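Local coordinates for FACT complex subunit SPT16 (Ashbya gossypii, PDB 6A8M), which is represented here by its N-terminal domain and, as a whole, probably acts within the FACT complex as a histone chaperone that reorganizes nucleosomes during transcription, replication and repair, at residues Glu13-Ala18 with Glu179-Tyr184; His53-Gly58 with Ser172-Lys177. All coordinates share one frame; numbering follows the deposited sequence.

Contact 1: Glu13-Ala18 with Glu179-Tyr184; sequences ENRLLA and EKEQAY
Arg15 reaches Glu181 across a gap that their CA atoms span at 12.4 Å, an instance of one long side chain joining two helices whose backbones stay apart. Its CB points at the second helix; CG stands opposite the carbonyl carbon, and the chain then runs extended through CD to NE (chi2 -178°, chi3 -177°), delivering the guanidinium to the far side. There CZ lies 3.8 Å from Glu181 OE1, which sits over one guanidinium face, toward the rim. NH1 turns instead to the carbonyl oxygen of Trp55, while NH2 rests 3.2 Å from Glu181 CD and forms its stronger salt bridge with Asp178. Because OE1 lies well out of the guanidinium plane, the Arg15 NH2 to Glu181 OE1 pair, at 3.6 Å, is a bridge of charge alone. OE1 is also bound by the Tyr298 hydroxyl, so an alanine in place of Glu181 would probably leave that hydroxyl without its mate and the guanidinium face without its carboxylate. Lys180 NZ comes within 4.6 Å of Arg15 NH2, a like charge probably offset by its own salt bridge to Asp8. Helix 9-22 of the N-terminal lobe meets the start of helix 179-208, with helix 48-57 packed against both.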
loop_
_atom_site.group_PDB
_atom_site.type_symbol
_atom_site.label_atom_id
_atom_site.label_comp_id
_atom_site.label_asym_id
_atom_site.label_seq_id
_atom_site.Cartn_x
_atom_site.Cartn_y
_atom_site.Cartn_z
ATOM N N GLU A 13 8.469 -10.605 17.083
ATOM C CA GLU A 13 7.872 -10.788 18.403
ATOM C C GLU A 13 6.874 -9.679 18.733
ATOM O O GLU A 13 5.741 -9.948 19.146
ATOM C CB GLU A 13 8.981 -10.854 19.462
ATOM C CG GLU A 13 8.445 -11.031 20.867
ATOM C CD GLU A 13 9.530 -11.101 21.924
ATOM O OE1 GLU A 13 10.626 -11.651 21.662
ATOM O OE2 GLU A 13 9.264 -10.615 23.038
ATOM N N ASN A 14 7.275 -8.420 18.551
ATOM C CA ASN A 14 6.397 -7.309 18.916
ATOM C C ASN A 14 5.119 -7.310 18.088
ATOM O O ASN A 14 4.029 -7.050 18.613
ATOM C CB ASN A 14 7.135 -5.983 18.746
ATOM C CG ASN A 14 8.171 -5.764 19.817
ATOM O OD1 ASN A 14 8.099 -6.363 20.897
ATOM N ND2 ASN A 14 9.146 -4.913 19.532
ATOM N N ARG A 15 5.228 -7.631 16.802
ATOM C CA ARG A 15 4.064 -7.558 15.922
ATOM C C ARG A 15 3.148 -8.759 16.117
ATOM O O ARG A 15 1.919 -8.617 16.112
ATOM C CB ARG A 15 4.526 -7.429 14.465
ATOM C CG ARG A 15 5.280 -6.110 14.228
ATOM C CD ARG A 15 5.723 -5.910 12.794
ATOM N NE ARG A 15 6.505 -4.674 12.628
ATOM C CZ ARG A 15 7.182 -4.353 11.528
ATOM N NH1 ARG A 15 7.200 -5.176 10.488
ATOM N NH2 ARG A 15 7.896 -3.221 11.485
ATOM N N LEU A 16 3.732 -9.944 16.288
ATOM C CA LEU A 16 2.930 -11.128 16.584
ATOM C C LEU A 16 2.208 -10.988 17.914
ATOM O O LEU A 16 1.025 -11.329 18.019
ATOM C CB LEU A 16 3.798 -12.384 16.587
ATOM C CG LEU A 16 2.996 -13.669 16.840
ATOM C CD1 LEU A 16 1.920 -13.824 15.757
ATOM C CD2 LEU A 16 3.900 -14.895 16.861
ATOM N N LEU A 17 2.891 -10.465 18.942
ATOM C CA LEU A 17 2.229 -10.265 20.227
ATOM C C LEU A 17 1.168 -9.171 20.142
ATOM O O LEU A 17 0.104 -9.293 20.758
ATOM C CB LEU A 17 3.254 -9.945 21.311
ATOM C CG LEU A 17 4.171 -11.117 21.675
ATOM C CD1 LEU A 17 5.048 -10.737 22.845
ATOM C CD2 LEU A 17 3.349 -12.350 21.998
ATOM N N ALA A 18 1.417 -8.115 19.358
ATOM C CA ALA A 18 0.370 -7.111 19.140
ATOM C C ALA A 18 -0.867 -7.728 18.506
ATOM O O ALA A 18 -1.997 -7.416 18.899
ATOM C CB ALA A 18 0.889 -5.964 18.277
ATOM N N GLU A 179 9.670 2.848 13.690
ATOM C CA GLU A 179 10.834 3.593 13.212
ATOM C C GLU A 179 11.368 3.014 11.907
ATOM O O GLU A 179 11.673 3.754 10.954
ATOM C CB GLU A 179 11.921 3.565 14.280
ATOM C CG GLU A 179 12.313 4.906 14.814
ATOM C CD GLU A 179 13.526 4.809 15.731
ATOM O OE1 GLU A 179 14.589 5.360 15.373
ATOM O OE2 GLU A 179 13.424 4.157 16.796
ATOM N N LYS A 180 11.515 1.688 11.859
ATOM C CA LYS A 180 12.081 1.037 10.685
ATOM C C LYS A 180 11.171 1.219 9.481
ATOM O O LYS A 180 11.633 1.534 8.376
ATOM C CB LYS A 180 12.304 -0.445 10.985
ATOM C CG LYS A 180 12.929 -1.211 9.859
ATOM C CD LYS A 180 13.157 -2.695 10.208
ATOM C CE LYS A 180 11.857 -3.440 10.508
ATOM N NZ LYS A 180 12.069 -4.933 10.590
ATOM N N GLU A 181 9.867 1.035 9.685
ATOM C CA GLU A 181 8.921 1.164 8.587
ATOM C C GLU A 181 8.918 2.573 8.034
ATOM O O GLU A 181 8.792 2.766 6.820
ATOM C CB GLU A 181 7.529 0.793 9.073
ATOM C CG GLU A 181 7.431 -0.662 9.535
ATOM C CD GLU A 181 6.040 -1.020 10.033
ATOM O OE1 GLU A 181 5.363 -1.842 9.392
ATOM O OE2 GLU A 181 5.617 -0.469 11.059
ATOM N N GLN A 182 8.994 3.576 8.917
ATOM C CA GLN A 182 9.018 4.949 8.429
ATOM C C GLN A 182 10.257 5.191 7.556
ATOM O O GLN A 182 10.165 5.873 6.532
ATOM C CB GLN A 182 8.944 5.926 9.602
ATOM C CG GLN A 182 7.582 5.890 10.342
ATOM C CD GLN A 182 7.461 7.019 11.326
ATOM O OE1 GLN A 182 7.994 8.110 11.099
ATOM N NE2 GLN A 182 6.735 6.786 12.420
ATOM N N ALA A 183 11.389 4.564 7.899
ATOM C CA ALA A 183 12.582 4.688 7.066
ATOM C C ALA A 183 12.356 4.050 5.700
ATOM O O ALA A 183 12.676 4.648 4.667
ATOM C CB ALA A 183 13.788 4.057 7.769
ATOM N N TYR A 184 11.764 2.852 5.664
ATOM C CA TYR A 184 11.512 2.232 4.364
ATOM C C TYR A 184 10.564 3.078 3.525
ATOM O O TYR A 184 10.718 3.157 2.298
ATOM C CB TYR A 184 10.959 0.821 4.530
ATOM C CG TYR A 184 11.906 -0.127 5.239
ATOM C CD1 TYR A 184 13.296 -0.033 5.072
ATOM C CD2 TYR A 184 11.402 -1.132 6.056
ATOM C CE1 TYR A 184 14.147 -0.904 5.735
ATOM C CE2 TYR A 184 12.243 -2.025 6.703
ATOM C CZ TYR A 184 13.613 -1.905 6.540
ATOM O OH TYR A 184 14.439 -2.786 7.205
#

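Contact 2: His53-Gly58 with Ser172-Lys177; sequences HNWLLG and SLWAVK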
loop_
_atom_site.group_PDB
_atom_site.type_symbol
_atom_site.label_atom_id
_atom_site.label_comp_id
_atom_site.label_asym_id
_atom_site.label_seq_id
_atom_site.Cartn_x
_atom_site.Cartn_y
_atom_site.Cartn_z
ATOM N N HIS A 53 2.317 -11.649 6.179
ATOM C CA HIS A 53 3.663 -12.229 6.147
ATOM C C HIS A 53 4.723 -11.145 6.076
ATOM O O HIS A 53 5.724 -11.195 6.800
ATOM C CB HIS A 53 3.830 -13.185 4.968
ATOM C CG HIS A 53 3.187 -14.510 5.188
ATOM N ND1 HIS A 53 3.714 -15.680 4.696
ATOM C CD2 HIS A 53 2.056 -14.853 5.847
ATOM C CE1 HIS A 53 2.939 -16.693 5.047
ATOM N NE2 HIS A 53 1.917 -16.215 5.735
ATOM N N ASN A 54 4.509 -10.152 5.212
ATOM C CA ASN A 54 5.488 -9.087 5.075
ATOM C C ASN A 54 5.634 -8.338 6.383
ATOM O O ASN A 54 6.747 -7.954 6.768
ATOM C CB ASN A 54 5.081 -8.146 3.949
ATOM C CG ASN A 54 5.297 -8.752 2.586
ATOM O OD1 ASN A 54 6.135 -9.637 2.423
ATOM N ND2 ASN A 54 4.565 -8.258 1.593
ATOM N N TRP A 55 4.517 -8.157 7.095
ATOM C CA TRP A 55 4.530 -7.458 8.381
ATOM C C TRP A 55 5.209 -8.290 9.466
ATOM O O TRP A 55 6.090 -7.799 10.182
ATOM C CB TRP A 55 3.090 -7.114 8.793
ATOM C CG TRP A 55 2.968 -6.176 9.975
ATOM C CD1 TRP A 55 3.445 -4.884 10.064
ATOM C CD2 TRP A 55 2.313 -6.444 11.221
ATOM N NE1 TRP A 55 3.124 -4.351 11.287
ATOM C CE2 TRP A 55 2.415 -5.277 12.007
ATOM C CE3 TRP A 55 1.620 -7.547 11.733
ATOM C CZ2 TRP A 55 1.890 -5.194 13.297
ATOM C CZ3 TRP A 55 1.088 -7.465 13.007
ATOM C CH2 TRP A 55 1.234 -6.294 13.785
ATOM N N LEU A 56 4.822 -9.561 9.604
ATOM C CA LEU A 56 5.386 -10.357 10.693
ATOM C C LEU A 56 6.832 -10.742 10.423
ATOM O O LEU A 56 7.669 -10.723 11.341
ATOM C CB LEU A 56 4.555 -11.628 10.905
ATOM C CG LEU A 56 3.146 -11.516 11.484
ATOM C CD1 LEU A 56 2.564 -12.918 11.491
ATOM C CD2 LEU A 56 3.118 -10.900 12.888
ATOM N N LEU A 57 7.131 -11.123 9.178
ATOM C CA LEU A 57 8.368 -11.806 8.830
ATOM C C LEU A 57 9.301 -10.979 7.968
ATOM O O LEU A 57 10.506 -11.259 7.958
ATOM C CB LEU A 57 8.058 -13.109 8.079
ATOM C CG LEU A 57 7.147 -14.058 8.848
ATOM C CD1 LEU A 57 6.612 -15.133 7.907
ATOM C CD2 LEU A 57 7.880 -14.660 10.029
ATOM N N GLY A 58 8.782 -9.977 7.255
ATOM C CA GLY A 58 9.563 -9.252 6.272
ATOM C C GLY A 58 9.581 -9.884 4.905
ATOM O O GLY A 58 10.122 -9.280 3.970
ATOM N N SER A 172 -6.367 -1.671 11.280
ATOM C CA SER A 172 -6.070 -0.895 12.484
ATOM C C SER A 172 -4.761 -1.338 13.125
ATOM O O SER A 172 -3.993 -0.510 13.625
ATOM C CB SER A 172 -7.215 -1.030 13.486
ATOM O OG SER A 172 -8.434 -0.642 12.886
ATOM N N LEU A 173 -4.498 -2.644 13.140
ATOM C CA LEU A 173 -3.280 -3.146 13.766
ATOM C C LEU A 173 -2.034 -2.686 13.015
ATOM O O LEU A 173 -1.011 -2.376 13.639
ATOM C CB LEU A 173 -3.343 -4.667 13.830
ATOM C CG LEU A 173 -2.143 -5.453 14.331
ATOM C CD1 LEU A 173 -2.107 -5.430 15.843
ATOM C CD2 LEU A 173 -2.253 -6.872 13.800
ATOM N N TRP A 174 -2.103 -2.629 11.679
ATOM C CA TRP A 174 -0.969 -2.307 10.798
ATOM C C TRP A 174 -0.729 -0.818 10.636
ATOM O O TRP A 174 0.310 -0.432 10.087
ATOM C CB TRP A 174 -1.194 -2.865 9.373
ATOM C CG TRP A 174 -1.143 -4.305 9.278
ATOM C CD1 TRP A 174 -0.445 -5.157 10.079
ATOM C CD2 TRP A 174 -1.836 -5.111 8.338
ATOM N NE1 TRP A 174 -0.666 -6.462 9.683
ATOM C CE2 TRP A 174 -1.522 -6.458 8.624
ATOM C CE3 TRP A 174 -2.700 -4.831 7.287
ATOM C CZ2 TRP A 174 -2.033 -7.518 7.880
ATOM C CZ3 TRP A 174 -3.193 -5.879 6.543
ATOM C CH2 TRP A 174 -2.862 -7.213 6.853
ATOM N N ALA A 175 -1.675 0.023 11.051
ATOM C CA ALA A 175 -1.698 1.411 10.594
ATOM C C ALA A 175 -0.434 2.166 11.004
ATOM O O ALA A 175 0.216 2.818 10.179
ATOM C CB ALA A 175 -2.938 2.110 11.164
ATOM N N VAL A 176 -0.092 2.113 12.279
ATOM C CA VAL A 176 0.992 2.931 12.808
ATOM C C VAL A 176 2.320 2.320 12.383
ATOM O O VAL A 176 2.549 1.116 12.556
ATOM C CB VAL A 176 0.888 3.049 14.333
ATOM C CG1 VAL A 176 2.193 3.590 14.919
ATOM C CG2 VAL A 176 -0.315 3.927 14.723
ATOM N N LYS A 177 3.200 3.147 11.830
ATOM C CA LYS A 177 4.469 2.689 11.288
ATOM C C LYS A 177 5.554 2.900 12.332
ATOM O O LYS A 177 5.662 3.991 12.906
ATOM C CB LYS A 177 4.809 3.447 9.999
ATOM C CG LYS A 177 3.794 3.224 8.873
ATOM C CD LYS A 177 3.946 1.821 8.249
ATOM C CE LYS A 177 2.755 1.507 7.329
ATOM N NZ LYS A 177 1.565 1.162 8.151
HETATM O O HOH W 1 3.717 -1.662 12.286
#
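An edge-to-face pair of tryptophans, Trp55 and Trp174, joins helix 48-57 of the N-terminal lobe to helix 167-174, and it illustrates how crossed indoles can fill a buried helix junction. The five-membered rings have centroids 4.3 Å apart and planes inclined at 66°, so the fit is steep without being a strict T. Trp174 supplies the edge. Its CD1 lies over the centre of the Trp55 ring, 3.3 Å from Trp55 CD2, and its NE1 comes equally close, 3.3 Å, to Trp55 CE3 on the six-membered ring. Trp55 CB points toward 172-177, and with CG opposite the backbone N (chi1 -170°) the ring face is set where the Trp174 edge meets it. The far end of the same indole is met by Leu173, whose side chain crosses it at about a right angle: CD2 touches Trp55 CZ3 at 3.5 Å, and CG approaches CH2. The indole N-H of Trp55 has its own partner, since NE1 donates in the ring plane to a water 2.9 Å away, and that water also lies within hydrogen-bonding distance of Val176 O. Behind it the chain folds back on itself: Lys177 NZ bonds to Ala175 O at 2.9 Å, lying well above the carbonyl plane, and more weakly to Trp174 O, which ties the lysine side chain back onto the backbone of 174-175. Trp174 also packs on Lys48, Ile51 and Leu52 of helix 48-57. Helices 48-57 and 167-174 thus meet with helix 9-22 beside Leu173, through Ala18 and Leu19, while the loops carrying Leu371, which touches Trp55, and Gly392, which bonds to the Lys177 backbone, adjoin them.

From the N terminus, helix 9-22 supplies the first half of contact 1, and helix 48-57 the first half of contact 2. The chain then builds most of the six-stranded sheet of the lobe before helix 167-174 returns to close contact 2, and helix 179-208 follows directly to close contact 1. The smaller loop thus lies wholly within the larger one, and their centres are only about 6 Å apart. Contact 2 ties helix 48-57 of the lobe to helix 167-174, whereas contact 1 carries the tie onto helix 179-208. Between them, Gln182 NE2 bonds to Lys177 O and Leu56 CD2 packs on Leu16 N, joining the two contacts into one continuous packed region.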